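Local coordinates for KaiC-like domain-containing protein (Pyrococcus horikoshii, PDB 2EKD), which is of unknown function but contains a KaiC-like domain and belongs to the P-loop NTPase clan, at residues Lys94-Glu99 with Val137-Asn142. Sequence-based numbering, arbitrary orientation.
Sequences KYVISE and VKMVSN
Met139, present as selenomethionine, reaches from its helix to the loop at Val96 and Ile97 and carries the tightly packed part of this contact. With CG anti to the backbone N (chi1 166°) the chain runs straight out from the helix, then bends at its last torsion (chi3 42°), which turns CE along the loop. CE lies 3.5 Å from Val96 CG2, the two side chains pointing opposite ways as they pass. The selenium meets the next residue at its base: SE is 3.6 Å from Ile97 N and 3.8 Å from Ile97 CB, so a polarisable atom rests on backbone as well as on side chain. Leu124 of helix 121-127 also touches Met139.

Beside the mixed, mostly parallel sheet of this P-loop NTPase-clan protein, the contact ties the loop linking strand 85-90 to helix 99-105 to the C-terminal part of helix 130-141. It illustrates how one long, unbranched side chain can join a loop to a helix without a hydrogen bond.

The polar side is looser. The side chains of Glu99 and Asn142 approach nearly perpendicular, while the planes of carboxylate and amide differ by only 24°, yet Glu99 OE2 stays 3.9 Å from Asn142 ND2, too far for a hydrogen bond. The other end of that amide, Asn142 OD1, instead accepts a hydrogen bond from Lys81 of the second subunit.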
loop_
_atom_site.group_PDB
_atom_site.type_symbol
_atom_site.label_atom_id
_atom_site.label_comp_id
_atom_site.label_asym_id
_atom_site.label_seq_id
_atom_site.Cartn_x
_atom_site.Cartn_y
_atom_site.Cartn_z
ATOM N N LYS F 94 24.881 15.062 -0.564
ATOM C CA LYS F 94 23.450 14.987 -0.846
ATOM C C LYS F 94 23.171 13.802 -1.764
ATOM O O LYS F 94 22.253 13.830 -2.586
ATOM C CB LYS F 94 22.956 16.289 -1.490
ATOM C CG LYS F 94 22.930 17.481 -0.539
ATOM C CD LYS F 94 21.776 17.378 0.459
ATOM C CE LYS F 94 20.499 16.906 -0.230
ATOM N NZ LYS F 94 19.283 17.696 0.113
ATOM N N TYR F 95 23.988 12.765 -1.612
ATOM C CA TYR F 95 23.861 11.541 -2.391
ATOM C C TYR F 95 24.035 11.763 -3.889
ATOM O O TYR F 95 23.351 11.144 -4.703
ATOM C CB TYR F 95 22.507 10.894 -2.100
ATOM C CG TYR F 95 22.244 10.756 -0.620
ATOM C CD1 TYR F 95 23.096 10.005 0.191
ATOM C CD2 TYR F 95 21.171 11.410 -0.020
ATOM C CE1 TYR F 95 22.886 9.911 1.565
ATOM C CE2 TYR F 95 20.951 11.321 1.354
ATOM C CZ TYR F 95 21.813 10.572 2.139
ATOM O OH TYR F 95 21.603 10.488 3.497
ATOM N N VAL F 96 24.964 12.646 -4.244
ATOM C CA VAL F 96 25.247 12.946 -5.642
ATOM C C VAL F 96 26.701 13.396 -5.789
ATOM O O VAL F 96 27.357 13.743 -4.806
ATOM C CB VAL F 96 24.308 14.056 -6.180
ATOM C CG1 VAL F 96 24.666 15.392 -5.555
ATOM C CG2 VAL F 96 24.395 14.125 -7.694
ATOM N N ILE F 97 27.202 13.380 -7.020
ATOM C CA ILE F 97 28.573 13.787 -7.295
ATOM C C ILE F 97 28.622 15.043 -8.157
ATOM O O ILE F 97 27.798 15.231 -9.051
ATOM C CB ILE F 97 29.368 12.656 -8.013
ATOM C CG1 ILE F 97 29.818 11.599 -7.001
ATOM C CG2 ILE F 97 30.576 13.230 -8.736
ATOM C CD1 ILE F 97 28.688 10.818 -6.369
ATOM N N SER F 98 29.591 15.905 -7.870
ATOM C CA SER F 98 29.777 17.137 -8.624
ATOM C C SER F 98 30.231 16.755 -10.022
ATOM O O SER F 98 31.091 15.889 -10.183
ATOM C CB SER F 98 30.846 18.008 -7.959
ATOM O OG SER F 98 31.167 19.127 -8.766
ATOM N N GLU F 99 29.658 17.393 -11.036
ATOM C CA GLU F 99 30.041 17.084 -12.406
ATOM C C GLU F 99 31.276 17.868 -12.835
ATOM O O GLU F 99 31.878 17.567 -13.864
ATOM C CB GLU F 99 28.876 17.359 -13.368
ATOM C CG GLU F 99 28.378 18.792 -13.393
ATOM C CD GLU F 99 27.179 18.970 -14.309
ATOM O OE1 GLU F 99 27.302 18.674 -15.519
ATOM O OE2 GLU F 99 26.114 19.404 -13.818
ATOM N N VAL F 137 19.491 10.903 -10.826
ATOM C CA VAL F 137 19.100 10.632 -12.196
ATOM C C VAL F 137 19.712 11.672 -13.148
ATOM O O VAL F 137 20.178 11.319 -14.230
ATOM C CB VAL F 137 17.563 10.616 -12.351
ATOM C CG1 VAL F 137 17.178 10.460 -13.834
ATOM C CG2 VAL F 137 16.980 9.463 -11.543
ATOM N N LYS F 138 19.723 12.941 -12.744
ATOM C CA LYS F 138 20.296 13.998 -13.586
ATOM C C LYS F 138 21.767 13.688 -13.815
ATOM O O LYS F 138 22.306 13.921 -14.890
ATOM C CB LYS F 138 20.177 15.381 -12.919
ATOM C CG LYS F 138 18.760 15.829 -12.616
ATOM C CD LYS F 138 18.675 17.344 -12.432
ATOM C CE LYS F 138 19.590 17.846 -11.327
ATOM N NZ LYS F 138 19.665 19.337 -11.316
HETATM N N MSE F 139 22.406 13.161 -12.782
HETATM C CA MSE F 139 23.810 12.796 -12.849
HETATM C C MSE F 139 24.004 11.763 -13.957
HETATM O O MSE F 139 25.010 11.777 -14.662
HETATM C CB MSE F 139 24.259 12.248 -11.485
HETATM C CG MSE F 139 25.598 11.529 -11.474
HETATM SE SE MSE F 139 26.273 11.296 -9.794
HETATM C CE MSE F 139 24.824 10.832 -8.864
ATOM N N VAL F 140 23.033 10.874 -14.124
ATOM C CA VAL F 140 23.135 9.865 -15.169
ATOM C C VAL F 140 22.831 10.458 -16.548
ATOM O O VAL F 140 23.535 10.184 -17.510
ATOM C CB VAL F 140 22.175 8.676 -14.918
ATOM C CG1 VAL F 140 22.245 7.697 -16.091
ATOM C CG2 VAL F 140 22.545 7.967 -13.611
ATOM N N SER F 141 21.795 11.284 -16.649
ATOM C CA SER F 141 21.455 11.849 -17.947
ATOM C C SER F 141 22.447 12.890 -18.463
ATOM O O SER F 141 22.523 13.113 -19.663
ATOM C CB SER F 141 20.046 12.443 -17.920
ATOM O OG SER F 141 19.955 13.501 -16.993
ATOM N N ASN F 142 23.210 13.518 -17.575
ATOM C CA ASN F 142 24.177 14.528 -18.008
ATOM C C ASN F 142 25.339 13.968 -18.830
ATOM O O ASN F 142 25.979 14.704 -19.576
ATOM C CB ASN F 142 24.750 15.301 -16.808
ATOM C CG ASN F 142 23.755 16.289 -16.209
ATOM O OD1 ASN F 142 22.945 16.885 -16.920
ATOM N ND2 ASN F 142 23.829 16.479 -14.895
#